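Side-chain contacts in phosphotriesterase homology protein (Escherichia coli, PDB 1BF6), which hydrolyses phosphorylated glyceryl acetates, as well as aromatic acetates and propionates, with two zinc ions bound per subunit: residues S214-D218 / E219-A223; K189-L192 / D193-L196; G256-Y259 / L260-F264. All coordinates share one frame; numbering follows the deposited sequence.

Interaction 1. Residues S214-D218 / E219-A223; sequences SYYPD and EKRIA. With SO4 (sulfate ion), chain F.
The loop after strand 204-207 of this TIM barrel runs into helix 218-230, and R221, in the first turn, folds back to grip the residues that lead into that helix. Its CG stands beside its own backbone N (chi1 -68°), and the chain runs straight on to NE, which carries the guanidinium back past the helix start. There R221 NH1 lies 2.7 Å from Y216 O and 2.9 Å from D218 OD1. Both are bent, weak hydrogen bonds, the second being part of a salt bridge in which carboxylate and guanidinium planes stand 77° apart. D218 OD1 also accepts from G211 N, which helps to place the carboxylate. Arginine suits the site because all three guanidinium nitrogens have acceptors: NE pairs with D187 and NH2 bonds to T209. Y216 touches R221 twice, CB against NH2 and CD2 against CG, both at 3.9 Å; R221 CG sits at the ring edge near its plane, and CD2 is above the guanidinium face, the two planes nearly perpendicular.

Farther along the same ring, Y216 OH comes within 3.4 Å of K220 CB, while the hydroxyl itself bonds to D190. P217 is the N-cap residue: its ring CG packs on K220 CG at 3.6 Å, and its O accepts from both K220 N and R221 N. I222 N continues the helix pattern to D218 O at 2.8 Å. Earlier in the loop, Y215 OH donates to O1 of a sulfate ion, probably from the crystallisation liquor, that T244 and K212 also hold. On the helix, D218 and I222 face the next helix, 259-270, where F264 touches both.

Interaction 2. Residues K189-L192 / D193-L196; sequences KDNL and DNIL. With SO4 (sulfate ion), chain E.
N191 and N194 meet through their amides, set almost at a right angle to each other (planes 86° apart). ND2 of N191 donates a bent, weak hydrogen bond to OD1 of N194 at 3.2 Å, and it also lies 3.3 Å from N194 CB. The second bond from N191 ND2 goes to a water at 2.9 Å, which in turn accepts from N194 N at 3.1 Å. With CG roughly anti to the backbone N (chi1 -160°), the N191 amide lies on the helix side, OD1 passing I195 CG1 at van der Waals distance.

N191 is the N-cap of helix 192-200, which follows strand 181-183 in the TIM barrel. Asparagine is a usual choice at this position, yet here its side chain makes no capping bond, and the water receives the N-H of N194 instead. The main-chain pattern is regular: I195 N bonds to N191 O at 3.0 Å and L196 N to L192 O at 2.9 Å. One turn apart, L192 CG and L196 CD1 touch at 3.9 Å, an apolar i to i+4 contact.

L192 and L196 both lean on L228 of helix 218-230, whereas I195 turns inward to V205 and F207; an apolar isoleucine suits this buried face between helix 192-200 and strand 204-207. On the loop side, K189 and N191 both touch S161. K189 starts from the crowded position (chi1 68°), and its fully extended chain beyond CG carries NZ to a sulfate ion, where K189 NZ donates to O3 at 2.9 Å; M163 N also bonds to this sulfate, which probably comes from the crystallisation liquor.

Interaction 3. Residues G256-Y259 / L260-F264; sequences GYDY and LLTTF
Y259 opens helix 259-270 with its ring laid against T263, one turn on. Beyond CB, CG is anti to the backbone N (chi1 175°), which sets the ring so that one face lies against T263. Y259 CD2 faces T263 OG1 at 3.8 Å. CE2 has T263 CB above it, and Y259 CZ and OH each lie 3.7 Å from T263 CG2. The result is a CH-pi contact, with T263 CB over the face, 14° off the ring normal. With an alanine here, the CB and CG2 of T263 would probably lose the aromatic face they pack on, opening a gap beside the first turn.

The helix follows strand 237-239 of the barrel and is entered through a type I beta turn, G256 to Y259. Y259 O takes two donors, T263 N at 2.9 Å and F264 N at 3.1 Å, the second marking a wider pi-type turn. On the preceding residue, D258 O accepts from L261 N and T262 N. D258 OD1, salt-bridged to K250, also accepts from a water that lies 2.6 Å from T262 OG1. Threonine suits both positions by its mixed chemistry: at T263 carbon atoms meet the pi face, whereas at T262 the hydroxyl joins a polar, water-linked network.

The three interactions mark the starts of three successive helices, each entered from the loop after a barrel strand. In chain order they are interaction 2 at helix 192-200, interaction 1 at helix 218-230 and interaction 3 at helix 259-270. Interaction 1 lies between the others, its centre 13 Å from that of interaction 2 and 15 Å from that of interaction 3; the outer two are 24 Å apart and do not touch. Y216 CE1 packs on K189 CA, and R221 CB on F264 CZ. The loops leading to interactions 2 and 3 carry the zinc ligands H185 and D242; the nearest side chains of the three contacts lie about 10 to 13 Å from a zinc ion.

Interaction 1. Residues S214-D218 / E219-A223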
loop_
_atom_site.group_PDB
_atom_site.type_symbol
_atom_site.label_atom_id
_atom_site.label_comp_id
_atom_site.label_asym_id
_atom_site.label_seq_id
_atom_site.Cartn_x
_atom_site.Cartn_y
_atom_site.Cartn_z
ATOM N N SER A 214 2.315 3.019 -18.549
ATOM C CA SER A 214 3.556 3.473 -19.167
ATOM C C SER A 214 4.731 2.756 -18.497
ATOM O O SER A 214 5.862 2.788 -18.984
ATOM C CB SER A 214 3.690 4.991 -19.053
ATOM O OG SER A 214 2.665 5.624 -19.805
ATOM N N TYR A 215 4.456 2.108 -17.370
ATOM C CA TYR A 215 5.474 1.346 -16.649
ATOM C C TYR A 215 5.331 -0.116 -17.048
ATOM O O TYR A 215 6.308 -0.793 -17.373
ATOM C CB TYR A 215 5.260 1.446 -15.133
ATOM C CG TYR A 215 5.647 2.761 -14.490
ATOM C CD1 TYR A 215 6.806 3.442 -14.873
ATOM C CD2 TYR A 215 4.882 3.294 -13.448
ATOM C CE1 TYR A 215 7.197 4.615 -14.226
ATOM C CE2 TYR A 215 5.258 4.461 -12.796
ATOM C CZ TYR A 215 6.414 5.117 -13.185
ATOM O OH TYR A 215 6.795 6.267 -12.528
ATOM N N TYR A 216 4.084 -0.579 -17.046
ATOM C CA TYR A 216 3.752 -1.968 -17.358
ATOM C C TYR A 216 2.271 -1.976 -17.758
ATOM O O TYR A 216 1.461 -1.290 -17.137
ATOM C CB TYR A 216 3.977 -2.800 -16.091
ATOM C CG TYR A 216 3.920 -4.295 -16.256
ATOM C CD1 TYR A 216 4.875 -4.973 -17.009
ATOM C CD2 TYR A 216 2.930 -5.039 -15.620
ATOM C CE1 TYR A 216 4.840 -6.365 -17.119
ATOM C CE2 TYR A 216 2.892 -6.416 -15.718
ATOM C CZ TYR A 216 3.840 -7.072 -16.462
ATOM O OH TYR A 216 3.798 -8.443 -16.538
ATOM N N PRO A 217 1.901 -2.754 -18.790
ATOM C CA PRO A 217 0.494 -2.787 -19.215
ATOM C C PRO A 217 -0.502 -3.600 -18.374
ATOM O O PRO A 217 -0.199 -4.712 -17.930
ATOM C CB PRO A 217 0.590 -3.300 -20.651
ATOM C CG PRO A 217 1.758 -4.228 -20.605
ATOM C CD PRO A 217 2.761 -3.524 -19.713
ATOM N N ASP A 218 -1.692 -3.035 -18.177
ATOM C CA ASP A 218 -2.774 -3.693 -17.429
ATOM C C ASP A 218 -3.094 -5.071 -18.016
ATOM O O ASP A 218 -3.505 -5.982 -17.287
ATOM C CB ASP A 218 -4.057 -2.844 -17.422
ATOM C CG ASP A 218 -4.063 -1.766 -16.349
ATOM O OD1 ASP A 218 -3.237 -1.808 -15.403
ATOM O OD2 ASP A 218 -4.917 -0.859 -16.442
ATOM N N GLU A 219 -2.936 -5.209 -19.332
ATOM C CA GLU A 219 -3.190 -6.482 -20.005
ATOM C C GLU A 219 -2.282 -7.573 -19.431
ATOM O O GLU A 219 -2.686 -8.732 -19.294
ATOM C CB GLU A 219 -2.946 -6.350 -21.514
ATOM C CG GLU A 219 -3.143 -7.658 -22.276
ATOM C CD GLU A 219 -2.847 -7.542 -23.772
ATOM O OE1 GLU A 219 -2.415 -6.452 -24.224
ATOM O OE2 GLU A 219 -3.043 -8.550 -24.498
ATOM N N LYS A 220 -1.048 -7.197 -19.105
ATOM C CA LYS A 220 -0.095 -8.137 -18.535
ATOM C C LYS A 220 -0.362 -8.383 -17.050
ATOM O O LYS A 220 -0.082 -9.466 -16.550
ATOM C CB LYS A 220 1.334 -7.685 -18.794
ATOM C CG LYS A 220 1.711 -7.780 -20.256
ATOM C CD LYS A 220 3.183 -7.525 -20.489
ATOM C CE LYS A 220 3.514 -7.733 -21.964
ATOM N NZ LYS A 220 4.977 -7.673 -22.235
ATOM N N ARG A 221 -0.916 -7.386 -16.361
ATOM C CA ARG A 221 -1.286 -7.540 -14.952
ATOM C C ARG A 221 -2.429 -8.574 -14.931
ATOM O O ARG A 221 -2.442 -9.497 -14.109
ATOM C CB ARG A 221 -1.789 -6.212 -14.350
ATOM C CG ARG A 221 -0.729 -5.108 -14.209
ATOM C CD ARG A 221 -1.284 -3.906 -13.456
ATOM N NE ARG A 221 -0.226 -2.930 -13.190
ATOM C CZ ARG A 221 0.204 -2.012 -14.057
ATOM N NH1 ARG A 221 -0.345 -1.900 -15.263
ATOM N NH2 ARG A 221 1.271 -1.276 -13.758
ATOM N N ILE A 222 -3.365 -8.432 -15.871
ATOM C CA ILE A 222 -4.497 -9.353 -15.980
ATOM C C ILE A 222 -4.006 -10.781 -16.246
ATOM O O ILE A 222 -4.483 -11.724 -15.608
ATOM C CB ILE A 222 -5.525 -8.862 -17.063
ATOM C CG1 ILE A 222 -6.359 -7.715 -16.477
ATOM C CG2 ILE A 222 -6.423 -10.007 -17.531
ATOM C CD1 ILE A 222 -7.203 -6.969 -17.497
ATOM N N ALA A 223 -3.014 -10.928 -17.127
ATOM C CA ALA A 223 -2.455 -12.243 -17.449
ATOM C C ALA A 223 -1.833 -12.877 -16.187
ATOM O O ALA A 223 -1.989 -14.079 -15.956
ATOM C CB ALA A 223 -1.429 -12.129 -18.550
HETATM S S SO4 F . 4.636 7.646 -9.913
HETATM O O1 SO4 F . 5.408 8.408 -10.891
HETATM O O2 SO4 F . 4.513 8.465 -8.632
HETATM O O3 SO4 F . 3.191 7.333 -10.393
HETATM O O4 SO4 F . 5.320 6.304 -9.667
#

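Interaction 2. Residues K189-L192 / D193-L196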
loop_
_atom_site.group_PDB
_atom_site.type_symbol
_atom_site.label_atom_id
_atom_site.label_comp_id
_atom_site.label_asym_id
_atom_site.label_seq_id
_atom_site.Cartn_x
_atom_site.Cartn_y
_atom_site.Cartn_z
ATOM N N LYS A 189 6.397 -5.553 -13.845
ATOM C CA LYS A 189 7.146 -6.337 -14.824
ATOM C C LYS A 189 6.645 -7.782 -14.754
ATOM O O LYS A 189 5.849 -8.116 -13.866
ATOM C CB LYS A 189 8.650 -6.304 -14.515
ATOM C CG LYS A 189 9.033 -7.034 -13.245
ATOM C CD LYS A 189 10.525 -7.174 -13.123
ATOM C CE LYS A 189 10.900 -7.741 -11.772
ATOM N NZ LYS A 189 12.371 -7.789 -11.622
ATOM N N ASP A 190 7.057 -8.610 -15.718
ATOM C CA ASP A 190 6.692 -10.026 -15.735
ATOM C C ASP A 190 7.411 -10.504 -14.482
ATOM O O ASP A 190 8.640 -10.551 -14.443
ATOM C CB ASP A 190 7.238 -10.725 -16.993
ATOM C CG ASP A 190 6.535 -10.269 -18.292
ATOM O OD1 ASP A 190 5.513 -9.559 -18.216
ATOM O OD2 ASP A 190 7.008 -10.629 -19.396
ATOM N N ASN A 191 6.633 -10.821 -13.455
ATOM C CA ASN A 191 7.186 -11.173 -12.151
ATOM C C ASN A 191 6.567 -12.441 -11.535
ATOM O O ASN A 191 6.607 -12.626 -10.317
ATOM C CB ASN A 191 6.907 -9.950 -11.254
ATOM C CG ASN A 191 7.799 -9.873 -10.017
ATOM O OD1 ASN A 191 7.421 -9.241 -9.032
ATOM N ND2 ASN A 191 8.991 -10.454 -10.084
ATOM N N LEU A 192 6.044 -13.336 -12.371
ATOM C CA LEU A 192 5.396 -14.548 -11.862
ATOM C C LEU A 192 6.262 -15.450 -10.984
ATOM O O LEU A 192 5.831 -15.862 -9.909
ATOM C CB LEU A 192 4.769 -15.361 -13.003
ATOM C CG LEU A 192 3.752 -16.412 -12.565
ATOM C CD1 LEU A 192 2.635 -15.765 -11.754
ATOM C CD2 LEU A 192 3.192 -17.114 -13.787
ATOM N N ASP A 193 7.488 -15.728 -11.414
ATOM C CA ASP A 193 8.362 -16.601 -10.635
ATOM C C ASP A 193 8.524 -16.111 -9.214
ATOM O O ASP A 193 8.240 -16.849 -8.272
ATOM C CB ASP A 193 9.718 -16.771 -11.309
ATOM C CG ASP A 193 9.615 -17.532 -12.612
ATOM O OD1 ASP A 193 8.826 -18.506 -12.678
ATOM O OD2 ASP A 193 10.313 -17.152 -13.577
ATOM N N ASN A 194 8.909 -14.846 -9.064
ATOM C CA ASN A 194 9.084 -14.266 -7.741
ATOM C C ASN A 194 7.780 -14.270 -6.946
ATOM O O ASN A 194 7.778 -14.565 -5.760
ATOM C CB ASN A 194 9.595 -12.829 -7.839
ATOM C CG ASN A 194 11.072 -12.735 -8.215
ATOM O OD1 ASN A 194 11.541 -11.656 -8.579
ATOM N ND2 ASN A 194 11.805 -13.846 -8.131
ATOM N N ILE A 195 6.672 -13.912 -7.595
ATOM C CA ILE A 195 5.382 -13.867 -6.917
ATOM C C ILE A 195 4.988 -15.233 -6.350
ATOM O O ILE A 195 4.517 -15.320 -5.218
ATOM C CB ILE A 195 4.266 -13.299 -7.855
ATOM C CG1 ILE A 195 4.468 -11.796 -8.050
ATOM C CG2 ILE A 195 2.875 -13.537 -7.267
ATOM C CD1 ILE A 195 3.510 -11.188 -9.035
ATOM N N LEU A 196 5.195 -16.293 -7.131
ATOM C CA LEU A 196 4.854 -17.646 -6.689
ATOM C C LEU A 196 5.696 -18.039 -5.468
ATOM O O LEU A 196 5.191 -18.642 -4.512
ATOM C CB LEU A 196 5.061 -18.644 -7.833
ATOM C CG LEU A 196 4.086 -18.481 -9.004
ATOM C CD1 LEU A 196 4.474 -19.422 -10.120
ATOM C CD2 LEU A 196 2.663 -18.736 -8.530
HETATM S S SO4 E . 14.463 -9.027 -8.729
HETATM O O1 SO4 E . 15.313 -8.472 -9.779
HETATM O O2 SO4 E . 14.884 -8.466 -7.370
HETATM O O3 SO4 E . 12.963 -8.670 -8.923
HETATM O O4 SO4 E . 14.563 -10.553 -8.767
HETATM O O HOH W 1 9.945 -12.970 -11.288
#

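Interaction 3. Residues G256-Y259 / L260-F264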
loop_
_atom_site.group_PDB
_atom_site.type_symbol
_atom_site.label_atom_id
_atom_site.label_comp_id
_atom_site.label_asym_id
_atom_site.label_seq_id
_atom_site.Cartn_x
_atom_site.Cartn_y
_atom_site.Cartn_z
ATOM N N GLY A 256 -8.366 8.626 -11.808
ATOM C CA GLY A 256 -8.973 8.469 -10.491
ATOM C C GLY A 256 -8.833 7.100 -9.826
ATOM O O GLY A 256 -8.450 6.097 -10.465
ATOM N N TYR A 257 -9.146 7.063 -8.529
ATOM C CA TYR A 257 -9.080 5.829 -7.741
ATOM C C TYR A 257 -10.071 4.777 -8.229
ATOM O O TYR A 257 -9.733 3.593 -8.311
ATOM C CB TYR A 257 -9.375 6.103 -6.264
ATOM C CG TYR A 257 -8.438 7.080 -5.599
ATOM C CD1 TYR A 257 -8.632 8.449 -5.729
ATOM C CD2 TYR A 257 -7.362 6.631 -4.824
ATOM C CE1 TYR A 257 -7.794 9.349 -5.117
ATOM C CE2 TYR A 257 -6.507 7.529 -4.195
ATOM C CZ TYR A 257 -6.732 8.888 -4.349
ATOM O OH TYR A 257 -5.906 9.801 -3.748
ATOM N N ASP A 258 -11.285 5.211 -8.570
ATOM C CA ASP A 258 -12.315 4.277 -9.034
ATOM C C ASP A 258 -12.085 3.656 -10.406
ATOM O O ASP A 258 -12.932 2.917 -10.892
ATOM C CB ASP A 258 -13.720 4.882 -8.920
ATOM C CG ASP A 258 -13.987 6.004 -9.931
ATOM O OD1 ASP A 258 -13.068 6.460 -10.649
ATOM O OD2 ASP A 258 -15.153 6.440 -9.983
ATOM N N TYR A 259 -10.955 3.975 -11.038
ATOM C CA TYR A 259 -10.599 3.389 -12.328
ATOM C C TYR A 259 -10.532 1.874 -12.130
ATOM O O TYR A 259 -10.811 1.102 -13.043
ATOM C CB TYR A 259 -9.228 3.905 -12.781
ATOM C CG TYR A 259 -8.694 3.278 -14.036
ATOM C CD1 TYR A 259 -7.915 2.116 -13.995
ATOM C CD2 TYR A 259 -8.920 3.873 -15.274
ATOM C CE1 TYR A 259 -7.373 1.570 -15.164
ATOM C CE2 TYR A 259 -8.382 3.341 -16.439
ATOM C CZ TYR A 259 -7.614 2.196 -16.377
ATOM O OH TYR A 259 -7.093 1.689 -17.538
ATOM N N LEU A 260 -10.150 1.460 -10.923
ATOM C CA LEU A 260 -10.051 0.044 -10.595
ATOM C C LEU A 260 -11.391 -0.648 -10.831
ATOM O O LEU A 260 -11.440 -1.744 -11.385
ATOM C CB LEU A 260 -9.652 -0.124 -9.119
ATOM C CG LEU A 260 -9.522 -1.551 -8.579
ATOM C CD1 LEU A 260 -8.381 -2.272 -9.262
ATOM C CD2 LEU A 260 -9.293 -1.512 -7.068
ATOM N N LEU A 261 -12.471 0.023 -10.445
ATOM C CA LEU A 261 -13.813 -0.547 -10.566
ATOM C C LEU A 261 -14.564 -0.211 -11.856
ATOM O O LEU A 261 -15.358 -1.020 -12.348
ATOM C CB LEU A 261 -14.636 -0.162 -9.329
ATOM C CG LEU A 261 -14.021 -0.712 -8.025
ATOM C CD1 LEU A 261 -14.620 -0.066 -6.804
ATOM C CD2 LEU A 261 -14.165 -2.228 -7.976
ATOM N N THR A 262 -14.302 0.970 -12.411
ATOM C CA THR A 262 -14.976 1.393 -13.641
ATOM C C THR A 262 -14.308 0.816 -14.879
ATOM O O THR A 262 -14.969 0.602 -15.901
ATOM C CB THR A 262 -15.001 2.933 -13.791
ATOM O OG1 THR A 262 -13.661 3.422 -13.943
ATOM C CG2 THR A 262 -15.659 3.589 -12.586
ATOM N N THR A 263 -13.020 0.489 -14.772
ATOM C CA THR A 263 -12.280 -0.020 -15.915
ATOM C C THR A 263 -11.501 -1.322 -15.764
ATOM O O THR A 263 -11.696 -2.242 -16.551
ATOM C CB THR A 263 -11.315 1.080 -16.457
ATOM O OG1 THR A 263 -12.045 2.290 -16.679
ATOM C CG2 THR A 263 -10.637 0.642 -17.729
ATOM N N PHE A 264 -10.613 -1.413 -14.769
ATOM C CA PHE A 264 -9.796 -2.612 -14.618
ATOM C C PHE A 264 -10.562 -3.891 -14.273
ATOM O O PHE A 264 -10.382 -4.906 -14.941
ATOM C CB PHE A 264 -8.670 -2.393 -13.601
ATOM C CG PHE A 264 -7.662 -3.514 -13.578
ATOM C CD1 PHE A 264 -6.679 -3.605 -14.554
ATOM C CD2 PHE A 264 -7.711 -4.502 -12.586
ATOM C CE1 PHE A 264 -5.757 -4.657 -14.553
ATOM C CE2 PHE A 264 -6.793 -5.550 -12.583
ATOM C CZ PHE A 264 -5.819 -5.627 -13.566
HETATM O O HOH W 2 -13.163 5.895 -13.255
#